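Local coordinates for zinc-type alcohol dehydrogenase-like protein YAHK (Escherichia coli, PDB 1UUF), which catalyses the NADPH-dependent reduction of a wide range of aldehydes to the corresponding primary alcohols as a zinc-dependent medium-chain dehydrogenase, at residues A[83-88]-A[172-177]; A[179-184]-A[318-323]; A[221-226]-A[237-242]. One frame throughout, in Å; residues are numbered along the deposited sequence.

Contact 1: A[83-88]-A[172-177]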
ATOM      1  N   GLU A  83       7.325  18.453  20.637  1.00 11.00           N
ATOM      2  CA  GLU A  83       6.908  19.474  19.680  1.00 10.66           C
ATOM      3  C   GLU A  83       7.471  20.711  20.374  1.00  9.94           C
ATOM      4  O   GLU A  83       6.743  21.570  20.870  1.00  9.99           O
ATOM      5  CB  GLU A  83       5.381  19.539  19.566  1.00 11.72           C
ATOM      6  CG  GLU A  83       4.763  18.259  19.003  1.00 12.69           C
ATOM      7  CD  GLU A  83       3.310  18.427  18.590  1.00 15.53           C
ATOM      8  OE1 GLU A  83       2.585  19.200  19.250  1.00 14.61           O
ATOM      9  OE2 GLU A  83       2.889  17.770  17.611  1.00 14.45           O
ATOM     10  N   ILE A  84       8.799  20.755  20.402  1.00 10.56           N
ATOM     11  CA  ILE A  84       9.581  21.783  21.086  1.00 10.37           C
ATOM     12  C   ILE A  84      10.122  22.957  20.274  1.00  9.70           C
ATOM     13  O   ILE A  84      10.701  22.770  19.207  1.00 10.24           O
ATOM     14  CB  ILE A  84      10.802  21.109  21.768  1.00  9.69           C
ATOM     15  CG1 ILE A  84      10.322  20.011  22.720  1.00  9.51           C
ATOM     16  CG2 ILE A  84      11.641  22.139  22.521  1.00  9.52           C
ATOM     17  CD1 ILE A  84      11.416  19.026  23.116  1.00 12.89           C
ATOM     18  N   VAL A  85       9.946  24.165  20.806  1.00 10.73           N
ATOM     19  CA  VAL A  85      10.492  25.366  20.181  1.00  9.89           C
ATOM     20  C   VAL A  85      11.095  26.216  21.290  1.00 10.71           C
ATOM     21  O   VAL A  85      10.584  26.246  22.409  1.00 10.57           O
ATOM     22  CB  VAL A  85       9.430  26.191  19.417  1.00 10.06           C
ATOM     23  CG1 VAL A  85       8.884  25.375  18.263  1.00 11.14           C
ATOM     24  CG2 VAL A  85       8.320  26.635  20.357  1.00 11.84           C
ATOM     25  N   GLY A  86      12.197  26.887  20.988  1.00 11.22           N
ATOM     26  CA  GLY A  86      12.837  27.713  21.994  1.00 12.90           C
ATOM     27  C   GLY A  86      13.967  28.534  21.415  1.00 13.81           C
ATOM     28  O   GLY A  86      14.030  28.745  20.206  1.00 12.50           O
ATOM     29  N   ARG A  87      14.870  28.981  22.280  1.00 14.25           N
ATOM     30  CA  ARG A  87      16.000  29.794  21.852  1.00 16.38           C
ATOM     31  C   ARG A  87      17.323  29.162  22.267  1.00 15.92           C
ATOM     32  O   ARG A  87      17.442  28.613  23.359  1.00 14.51           O
ATOM     33  CB  ARG A  87      15.884  31.196  22.454  1.00 18.71           C
ATOM     34  CG  ARG A  87      14.624  31.945  22.029  1.00 24.00           C
ATOM     35  CD  ARG A  87      14.527  33.312  22.698  1.00 28.38           C
ATOM     36  NE  ARG A  87      13.376  34.078  22.223  1.00 31.58           N
ATOM     37  CZ  ARG A  87      12.107  33.742  22.436  1.00 33.05           C
ATOM     38  NH1 ARG A  87      11.130  34.505  21.961  1.00 33.82           N
ATOM     39  NH2 ARG A  87      11.809  32.648  23.127  1.00 33.39           N
ATOM     40  N   VAL A  88      18.314  29.240  21.387  1.00 13.84           N
ATOM     41  CA  VAL A  88      19.626  28.674  21.678  1.00 15.23           C
ATOM     42  C   VAL A  88      20.304  29.491  22.773  1.00 16.94           C
ATOM     43  O   VAL A  88      20.398  30.715  22.677  1.00 16.61           O
ATOM     44  CB  VAL A  88      20.522  28.666  20.423  1.00 16.01           C
ATOM     45  CG1 VAL A  88      21.909  28.125  20.770  1.00 14.60           C
ATOM     46  CG2 VAL A  88      19.879  27.809  19.338  1.00 15.71           C
ATOM     47  N   ALA A 172       2.672  28.890  18.227  1.00  9.74           N
ATOM     48  CA  ALA A 172       1.858  28.274  17.181  1.00 11.17           C
ATOM     49  C   ALA A 172       2.690  27.420  16.230  1.00 12.14           C
ATOM     50  O   ALA A 172       2.148  26.597  15.490  1.00 11.94           O
ATOM     51  CB  ALA A 172       1.107  29.352  16.405  1.00 11.85           C
ATOM     52  N   VAL A 173       4.006  27.621  16.247  1.00 10.65           N
ATOM     53  CA  VAL A 173       4.909  26.845  15.401  1.00 10.90           C
ATOM     54  C   VAL A 173       5.218  25.486  16.043  1.00 11.90           C
ATOM     55  O   VAL A 173       5.475  24.499  15.353  1.00 10.87           O
ATOM     56  CB  VAL A 173       6.241  27.610  15.185  1.00 12.04           C
ATOM     57  CG1 VAL A 173       7.271  26.709  14.520  1.00 11.71           C
ATOM     58  CG2 VAL A 173       5.989  28.846  14.336  1.00  9.89           C
ATOM     59  N   ALA A 174       5.170  25.444  17.371  1.00 11.05           N
ATOM     60  CA  ALA A 174       5.485  24.233  18.118  1.00 10.20           C
ATOM     61  C   ALA A 174       4.904  22.924  17.568  1.00  9.54           C
ATOM     62  O   ALA A 174       5.646  21.980  17.313  1.00  9.17           O
ATOM     63  CB  ALA A 174       5.091  24.416  19.586  1.00  9.84           C
ATOM     64  N   PRO A 175       3.575  22.854  17.362  1.00 11.43           N
ATOM     65  CA  PRO A 175       2.967  21.622  16.843  1.00 10.31           C
ATOM     66  C   PRO A 175       3.487  21.159  15.478  1.00 11.62           C
ATOM     67  O   PRO A 175       3.312  20.001  15.098  1.00 11.43           O
ATOM     68  CB  PRO A 175       1.474  21.960  16.808  1.00 12.37           C
ATOM     69  CG  PRO A 175       1.329  22.984  17.903  1.00 10.67           C
ATOM     70  CD  PRO A 175       2.537  23.858  17.656  1.00 10.37           C
ATOM     71  N   LEU A 176       4.125  22.053  14.734  1.00 11.85           N
ATOM     72  CA  LEU A 176       4.650  21.678  13.431  1.00  9.91           C
ATOM     73  C   LEU A 176       5.735  20.613  13.577  1.00 10.96           C
ATOM     74  O   LEU A 176       5.916  19.781  12.693  1.00 10.89           O
ATOM     75  CB  LEU A 176       5.228  22.902  12.715  1.00 12.08           C
ATOM     76  CG  LEU A 176       4.250  24.026  12.355  1.00 10.91           C
ATOM     77  CD1 LEU A 176       4.986  25.113  11.577  1.00 10.17           C
ATOM     78  CD2 LEU A 176       3.114  23.471  11.522  1.00 12.18           C
ATOM     79  N   LEU A 177       6.441  20.634  14.705  1.00  9.29           N
ATOM     80  CA  LEU A 177       7.528  19.688  14.946  1.00 10.36           C
ATOM     81  C   LEU A 177       7.145  18.207  14.980  1.00 11.72           C
ATOM     82  O   LEU A 177       8.015  17.335  14.908  1.00 10.50           O
ATOM     83  CB  LEU A 177       8.285  20.085  16.215  1.00  9.35           C
ATOM     84  CG  LEU A 177       9.283  21.246  16.032  1.00 10.50           C
ATOM     85  CD1 LEU A 177      10.369  20.839  15.037  1.00 13.43           C
ATOM     86  CD2 LEU A 177       8.567  22.498  15.544  1.00  9.80           C
TER
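The carboxylate of Glu83 is gripped at both oxygens while it lies across the backbone of Pro175: OE2 accepts a hydrogen bond from the backbone N of Ala179, and OE1 forms a salt bridge with Arg359. With CG placed anti to the carbonyl carbon (chi1 -64°) and the side chain extended beyond it, the acid passes Ala174 O and ends over Pro175, crossing the proline side chain at about a right angle. OE1 comes to 3.4 Å from Pro175 CA. OE2 stands 3.4 Å from the carbonyl O of Pro175, a meeting of two acceptors. Closer to the main chain, Glu83 CB sits 3.3 Å from Ala174 O, and Leu177 CB packs 3.8 Å from Glu83 CA. Two residues on, in strand 84-91, Val85 turns both methyls to the short connection between helix 170-173 and helix 176-189. CG1 rests 3.6 Å from Ala174 CA and also meets Leu177 CD2 at 4.0 Å, while CG2 lies alongside Ala174 CB. Glu83 directly follows the zinc ligand His82, and Leu177 directly precedes the zinc ligand Cys178. Glu83 thus lies in the second shell of the catalytic zinc, its side chain close to those of both ligands. Held at one oxygen by the arginine and at the other by a peptide N-H, its carboxylate is restricted in rotation, about 5 Å from the metal.

Contact 2: A[179-184]-A[318-323]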
ATOM      1  N   ALA A 179       3.045  17.036  14.743  1.00 12.01           N
ATOM      2  CA  ALA A 179       1.783  17.001  14.018  1.00 11.39           C
ATOM      3  C   ALA A 179       1.991  17.511  12.598  1.00 12.04           C
ATOM      4  O   ALA A 179       1.470  16.943  11.637  1.00 12.87           O
ATOM      5  CB  ALA A 179       0.740  17.851  14.732  1.00 12.89           C
ATOM      6  N   GLY A 180       2.766  18.582  12.466  1.00 10.99           N
ATOM      7  CA  GLY A 180       3.012  19.138  11.148  1.00 10.47           C
ATOM      8  C   GLY A 180       3.768  18.204  10.219  1.00 10.24           C
ATOM      9  O   GLY A 180       3.272  17.837   9.152  1.00 11.51           O
ATOM     10  N   ILE A 181       4.967  17.798  10.616  1.00  8.72           N
ATOM     11  CA  ILE A 181       5.756  16.930   9.751  1.00  9.69           C
ATOM     12  C   ILE A 181       5.085  15.578   9.498  1.00  9.33           C
ATOM     13  O   ILE A 181       5.222  15.008   8.417  1.00  9.67           O
ATOM     14  CB  ILE A 181       7.188  16.732  10.313  1.00  9.33           C
ATOM     15  CG1 ILE A 181       8.024  15.893   9.345  1.00  9.27           C
ATOM     16  CG2 ILE A 181       7.128  16.083  11.681  1.00 10.36           C
ATOM     17  CD1 ILE A 181       8.195  16.512   7.964  1.00 10.35           C
ATOM     18  N   THR A 182       4.346  15.071  10.482  1.00 10.16           N
ATOM     19  CA  THR A 182       3.668  13.786  10.321  1.00  8.67           C
ATOM     20  C   THR A 182       2.707  13.807   9.135  1.00  8.11           C
ATOM     21  O   THR A 182       2.502  12.786   8.475  1.00  8.91           O
ATOM     22  CB  THR A 182       2.911  13.403  11.608  1.00 10.47           C
ATOM     23  OG1 THR A 182       3.870  13.135  12.637  1.00  9.26           O
ATOM     24  CG2 THR A 182       2.048  12.163  11.396  1.00 10.94           C
ATOM     25  N   THR A 183       2.122  14.968   8.857  1.00  9.33           N
ATOM     26  CA  THR A 183       1.204  15.077   7.727  1.00  8.93           C
ATOM     27  C   THR A 183       1.916  15.626   6.493  1.00 10.26           C
ATOM     28  O   THR A 183       1.615  15.237   5.363  1.00 11.48           O
ATOM     29  CB  THR A 183      -0.033  15.960   8.071  1.00  9.86           C
ATOM     30  OG1 THR A 183       0.391  17.257   8.509  1.00 10.57           O
ATOM     31  CG2 THR A 183      -0.846  15.312   9.179  1.00 10.99           C
ATOM     32  N   TYR A 184       2.876  16.522   6.707  1.00 10.11           N
ATOM     33  CA  TYR A 184       3.624  17.111   5.604  1.00  9.61           C
ATOM     34  C   TYR A 184       4.397  16.046   4.835  1.00 10.06           C
ATOM     35  O   TYR A 184       4.381  16.019   3.604  1.00  9.68           O
ATOM     36  CB  TYR A 184       4.622  18.145   6.132  1.00  9.10           C
ATOM     37  CG  TYR A 184       5.406  18.866   5.059  1.00 11.49           C
ATOM     38  CD1 TYR A 184       4.902  20.017   4.455  1.00 13.54           C
ATOM     39  CD2 TYR A 184       6.664  18.407   4.659  1.00 11.74           C
ATOM     40  CE1 TYR A 184       5.632  20.701   3.480  1.00 13.70           C
ATOM     41  CE2 TYR A 184       7.398  19.078   3.684  1.00 14.69           C
ATOM     42  CZ  TYR A 184       6.877  20.223   3.103  1.00 14.13           C
ATOM     43  OH  TYR A 184       7.602  20.888   2.140  1.00 17.05           O
ATOM     44  N   PRO A 318      15.962  16.608   7.368  1.00 12.38           N
ATOM     45  CA  PRO A 318      15.958  17.506   6.209  1.00 13.09           C
ATOM     46  C   PRO A 318      14.554  17.952   5.799  1.00 13.53           C
ATOM     47  O   PRO A 318      14.334  19.130   5.514  1.00 13.81           O
ATOM     48  CB  PRO A 318      16.638  16.673   5.128  1.00 14.96           C
ATOM     49  CG  PRO A 318      17.620  15.870   5.912  1.00 14.58           C
ATOM     50  CD  PRO A 318      16.811  15.430   7.111  1.00 13.59           C
ATOM     51  N   GLU A 319      13.606  17.019   5.772  1.00 12.32           N
ATOM     52  CA  GLU A 319      12.247  17.375   5.381  1.00 12.03           C
ATOM     53  C   GLU A 319      11.547  18.203   6.447  1.00 10.18           C
ATOM     54  O   GLU A 319      10.699  19.036   6.129  1.00  9.92           O
ATOM     55  CB  GLU A 319      11.417  16.127   5.075  1.00 12.57           C
ATOM     56  CG  GLU A 319      10.020  16.462   4.576  1.00 14.73           C
ATOM     57  CD  GLU A 319       9.287  15.251   4.044  1.00 14.07           C
ATOM     58  OE1 GLU A 319       9.212  14.240   4.770  1.00 15.64           O
ATOM     59  OE2 GLU A 319       8.783  15.314   2.900  1.00 15.60           O
ATOM     60  N   THR A 320      11.883  17.968   7.712  1.00  8.11           N
ATOM     61  CA  THR A 320      11.282  18.739   8.790  1.00  9.37           C
ATOM     62  C   THR A 320      11.733  20.189   8.612  1.00 10.19           C
ATOM     63  O   THR A 320      10.958  21.114   8.814  1.00 10.01           O
ATOM     64  CB  THR A 320      11.721  18.212  10.177  1.00  8.99           C
ATOM     65  OG1 THR A 320      11.394  16.822  10.276  1.00  9.89           O
ATOM     66  CG2 THR A 320      10.990  18.954  11.295  1.00  8.06           C
ATOM     67  N   GLN A 321      12.990  20.382   8.220  1.00 10.77           N
ATOM     68  CA  GLN A 321      13.496  21.733   7.998  1.00  9.00           C
ATOM     69  C   GLN A 321      12.803  22.361   6.792  1.00 10.47           C
ATOM     70  O   GLN A 321      12.455  23.541   6.812  1.00 11.39           O
ATOM     71  CB  GLN A 321      15.006  21.726   7.756  1.00 10.90           C
ATOM     72  CG  GLN A 321      15.591  23.135   7.657  1.00 10.32           C
ATOM     73  CD  GLN A 321      15.400  23.926   8.940  1.00 12.95           C
ATOM     74  OE1 GLN A 321      16.044  23.648   9.949  1.00 11.51           O
ATOM     75  NE2 GLN A 321      14.504  24.911   8.910  1.00 12.85           N
ATOM     76  N   GLU A 322      12.615  21.569   5.742  1.00 11.04           N
ATOM     77  CA  GLU A 322      11.955  22.046   4.531  1.00 11.90           C
ATOM     78  C   GLU A 322      10.546  22.502   4.885  1.00 12.56           C
ATOM     79  O   GLU A 322      10.078  23.547   4.426  1.00 11.67           O
ATOM     80  CB  GLU A 322      11.875  20.921   3.496  1.00 14.23           C
ATOM     81  CG  GLU A 322      11.227  21.329   2.179  1.00 19.30           C
ATOM     82  CD  GLU A 322      10.960  20.142   1.273  1.00 23.10           C
ATOM     83  OE1 GLU A 322       9.875  19.532   1.383  1.00 24.12           O
ATOM     84  OE2 GLU A 322      11.845  19.813   0.455  1.00 25.46           O
ATOM     85  N   MET A 323       9.872  21.706   5.707  1.00 11.54           N
ATOM     86  CA  MET A 323       8.516  22.021   6.127  1.00 11.22           C
ATOM     87  C   MET A 323       8.468  23.340   6.883  1.00 10.49           C
ATOM     88  O   MET A 323       7.608  24.179   6.631  1.00  8.95           O
ATOM     89  CB  MET A 323       7.967  20.913   7.023  1.00 11.50           C
ATOM     90  CG  MET A 323       6.586  21.218   7.563  1.00 14.91           C
ATOM     91  SD  MET A 323       6.197  20.220   8.995  1.00 18.51           S
ATOM     92  CE  MET A 323       7.490  20.771  10.150  1.00 15.48           C
TER
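Two helices cross beside the catalytic zinc site: helix 176-189, whose first turn carries the zinc ligand Cys178, and helix 317-330. The axes of segments 179-184 and 318-323 approach to 9.9 Å at an angle of 104°. Met323 CB lies over the face of the Tyr184 ring, 3.7 Å from the ring centroid and nearly on the normal, a CH-pi contact. The sulfur SD reaches past the ring, in an oblique Met-aromatic relation to it, and settles 3.2 Å from Ile181 N, against the Gly180-Ile181 peptide, where glycine leaves room for it. In this family the helix that carries this last ligand of the catalytic zinc runs from the catalytic domain toward the Rossmann-type coenzyme domain, and Tyr184 also touches Leu213 of helix 205-216. Tyr184 CG stands anti to the backbone N (chi1 -177°), which carries the ring across to the other helix. There its OH donates a 2.8 Å hydrogen bond to Glu322 OE1, met on the anti side and 27° out of the carboxylate plane; Arg188 NE also bonds this hydroxyl. Glu319 CG lies at the ring edge, 3.8 Å from Tyr184 CE2, and touches Ile181 CD1.

Contact 3: A[221-226]-A[237-242]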
ATOM      1  N   VAL A 221      -8.603  19.830  -1.747  1.00 10.60           N
ATOM      2  CA  VAL A 221      -8.751  19.090  -0.500  1.00 11.53           C
ATOM      3  C   VAL A 221     -10.167  18.773  -0.039  1.00 11.89           C
ATOM      4  O   VAL A 221     -11.017  19.654   0.035  1.00 12.94           O
ATOM      5  CB  VAL A 221      -8.043  19.851   0.639  1.00 12.38           C
ATOM      6  CG1 VAL A 221      -8.112  19.053   1.936  1.00 13.79           C
ATOM      7  CG2 VAL A 221      -6.601  20.127   0.250  1.00 13.41           C
ATOM      8  N   VAL A 222     -10.401  17.502   0.273  1.00 10.56           N
ATOM      9  CA  VAL A 222     -11.692  17.058   0.779  1.00 11.67           C
ATOM     10  C   VAL A 222     -11.456  16.534   2.190  1.00 11.96           C
ATOM     11  O   VAL A 222     -10.666  15.610   2.390  1.00 11.58           O
ATOM     12  CB  VAL A 222     -12.290  15.920  -0.070  1.00 11.69           C
ATOM     13  CG1 VAL A 222     -13.640  15.503   0.510  1.00 13.09           C
ATOM     14  CG2 VAL A 222     -12.456  16.378  -1.512  1.00 12.92           C
ATOM     15  N   ALA A 223     -12.118  17.143   3.170  1.00  9.67           N
ATOM     16  CA  ALA A 223     -11.976  16.711   4.551  1.00  9.47           C
ATOM     17  C   ALA A 223     -13.120  15.780   4.902  1.00 10.19           C
ATOM     18  O   ALA A 223     -14.253  16.001   4.482  1.00 10.51           O
ATOM     19  CB  ALA A 223     -11.984  17.914   5.486  1.00 10.30           C
ATOM     20  N   PHE A 224     -12.816  14.739   5.673  1.00 10.57           N
ATOM     21  CA  PHE A 224     -13.820  13.772   6.094  1.00 10.32           C
ATOM     22  C   PHE A 224     -13.994  13.806   7.608  1.00 12.33           C
ATOM     23  O   PHE A 224     -13.018  13.750   8.358  1.00 12.13           O
ATOM     24  CB  PHE A 224     -13.419  12.351   5.680  1.00 10.00           C
ATOM     25  CG  PHE A 224     -13.367  12.138   4.198  1.00  9.91           C
ATOM     26  CD1 PHE A 224     -12.257  12.534   3.460  1.00 10.64           C
ATOM     27  CD2 PHE A 224     -14.432  11.539   3.538  1.00 10.71           C
ATOM     28  CE1 PHE A 224     -12.210  12.334   2.078  1.00 10.70           C
ATOM     29  CE2 PHE A 224     -14.396  11.334   2.157  1.00 10.74           C
ATOM     30  CZ  PHE A 224     -13.283  11.732   1.428  1.00 12.15           C
ATOM     31  N   THR A 225     -15.244  13.886   8.051  1.00 11.42           N
ATOM     32  CA  THR A 225     -15.549  13.903   9.477  1.00 16.05           C
ATOM     33  C   THR A 225     -16.655  12.886   9.725  1.00 15.57           C
ATOM     34  O   THR A 225     -17.328  12.467   8.791  1.00 15.83           O
ATOM     35  CB  THR A 225     -16.052  15.282   9.928  1.00 18.72           C
ATOM     36  OG1 THR A 225     -16.237  15.280  11.347  1.00 23.55           O
ATOM     37  CG2 THR A 225     -17.377  15.605   9.251  1.00 19.33           C
ATOM     38  N   THR A 226     -16.842  12.491  10.980  1.00 19.16           N
ATOM     39  CA  THR A 226     -17.883  11.527  11.320  1.00 21.24           C
ATOM     40  C   THR A 226     -19.091  12.207  11.961  1.00 24.32           C
ATOM     41  O   THR A 226     -20.047  11.541  12.359  1.00 24.60           O
ATOM     42  CB  THR A 226     -17.355  10.446  12.286  1.00 23.16           C
ATOM     43  OG1 THR A 226     -16.757  11.072  13.426  1.00 22.72           O
ATOM     44  CG2 THR A 226     -16.322   9.572  11.592  1.00 22.95           C
ATOM     45  N   LEU A 237     -10.701  25.561   7.969  1.00 16.37           N
ATOM     46  CA  LEU A 237      -9.295  25.160   7.934  1.00 16.06           C
ATOM     47  C   LEU A 237      -8.702  25.185   6.529  1.00 17.19           C
ATOM     48  O   LEU A 237      -7.480  25.172   6.364  1.00 17.80           O
ATOM     49  CB  LEU A 237      -9.131  23.762   8.536  1.00 15.16           C
ATOM     50  CG  LEU A 237      -9.181  23.677  10.064  1.00 16.56           C
ATOM     51  CD1 LEU A 237      -9.443  22.246  10.495  1.00 14.75           C
ATOM     52  CD2 LEU A 237      -7.867  24.190  10.646  1.00 15.11           C
ATOM     53  N   GLY A 238      -9.561  25.209   5.515  1.00 16.57           N
ATOM     54  CA  GLY A 238      -9.068  25.253   4.151  1.00 16.72           C
ATOM     55  C   GLY A 238      -9.545  24.139   3.246  1.00 17.47           C
ATOM     56  O   GLY A 238      -9.094  24.028   2.105  1.00 19.35           O
ATOM     57  N   ALA A 239     -10.452  23.305   3.738  1.00 15.86           N
ATOM     58  CA  ALA A 239     -10.963  22.216   2.919  1.00 15.93           C
ATOM     59  C   ALA A 239     -11.872  22.800   1.845  1.00 16.19           C
ATOM     60  O   ALA A 239     -12.698  23.667   2.132  1.00 16.66           O
ATOM     61  CB  ALA A 239     -11.736  21.226   3.781  1.00 17.25           C
ATOM     62  N   ASP A 240     -11.710  22.334   0.610  1.00 14.53           N
ATOM     63  CA  ASP A 240     -12.537  22.813  -0.492  1.00 16.12           C
ATOM     64  C   ASP A 240     -13.902  22.148  -0.422  1.00 15.88           C
ATOM     65  O   ASP A 240     -14.909  22.722  -0.844  1.00 15.43           O
ATOM     66  CB  ASP A 240     -11.875  22.494  -1.831  1.00 17.43           C
ATOM     67  CG  ASP A 240     -10.556  23.209  -2.005  1.00 21.42           C
ATOM     68  OD1 ASP A 240     -10.556  24.458  -1.993  1.00 21.91           O
ATOM     69  OD2 ASP A 240      -9.522  22.527  -2.146  1.00 21.06           O
ATOM     70  N   GLU A 241     -13.920  20.928   0.104  1.00 13.62           N
ATOM     71  CA  GLU A 241     -15.153  20.161   0.257  1.00 14.63           C
ATOM     72  C   GLU A 241     -15.079  19.394   1.568  1.00 13.98           C
ATOM     73  O   GLU A 241     -13.991  19.092   2.057  1.00 10.84           O
ATOM     74  CB  GLU A 241     -15.322  19.153  -0.882  1.00 16.42           C
ATOM     75  CG  GLU A 241     -15.569  19.748  -2.258  1.00 20.17           C
ATOM     76  CD  GLU A 241     -15.771  18.671  -3.313  1.00 23.11           C
ATOM     77  OE1 GLU A 241     -14.772  18.077  -3.774  1.00 23.01           O
ATOM     78  OE2 GLU A 241     -16.935  18.408  -3.672  1.00 24.57           O
ATOM     79  N   VAL A 242     -16.241  19.083   2.130  1.00 13.03           N
ATOM     80  CA  VAL A 242     -16.302  18.327   3.369  1.00 13.09           C
ATOM     81  C   VAL A 242     -17.318  17.208   3.215  1.00 14.54           C
ATOM     82  O   VAL A 242     -18.388  17.393   2.624  1.00 15.02           O
ATOM     83  CB  VAL A 242     -16.702  19.216   4.568  1.00 12.66           C
ATOM     84  CG1 VAL A 242     -16.770  18.377   5.831  1.00 14.31           C
ATOM     85  CG2 VAL A 242     -15.687  20.332   4.744  1.00 14.16           C
TER
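Strands 220-225 and 241-244 run parallel, with Val222 bridged to Glu241 and Ala223 to Val242. The carbonyl of Val221 takes two donors: Asp240 N at 2.8 Å, on a bent path (135° at the hydrogen), and Glu241 N at 3.2 Å, straighter and in the carbonyl plane. Glu241 O then receives Ala223 N at 2.9 Å. Each strand also brings a CA-H to an oxygen of the other, Val222 CA to Glu241 O and Val242 CA to Ala223 O. At the start of the pairing the Asp240 side chain stands in for a backbone acceptor: OD2 uses its anti lone pair to take Val221 N at 2.9 Å, with the N-H pointing almost straight at it (162°). CG beside the backbone N of its own residue (chi1 -64°) brings the carboxylate to that N-H. Asp240 is thus both donor to Val221 O and acceptor from Val221 N. On the face of Val222, the CG2 methyl lies 3.7 Å from Glu241 OE1 and also touches Glu241 CB. On the face of Ala223 and Val242 the contacts across the segments are apolar: Ala223 CB meets Ala239 CB at 3.7 Å, with Val242 CG2 nearby, and Ala234 of helix 231-237 and Ile211 of helix 205-216 pack over Ala223. Helix 231-237 closes in a Schellman motif at Gly238, and its chain turns back beside the first strand, completing the beta-alpha-beta unit of the Rossmann-type coenzyme domain. Strand 241-244 is the outermost strand on this side of the six-stranded sheet within the chain. Small residues at Ala223, Ala234 and Ala239 are consistent with close packing of helix on sheet, while the Asp240 carboxylate and the doubly bonded Val221 carbonyl probably set the register where strand 241-244 begins.

Overall arrangement
Contacts 1 and 2 form one continuous block, with centres 12 Å apart and helix 176-189 common to both. Leu176 O of contact 1 probably accepts a hydrogen bond from Ile181 N of contact 2 at 3.0 Å, and Met323 CE comes to 3.2 Å from Leu176 O. The catalytic zinc, held by Cys60, His82 and Cys178, lies beside this block, about 5 Å from the side chain of Glu83 and about 8 Å from that of Ile181. Contact 3 stands apart in the coenzyme domain, nested in the chain between the two segments of contact 2. Its centre is 26 Å from that of contact 1 and 21 Å from that of contact 2, away from both zinc sites.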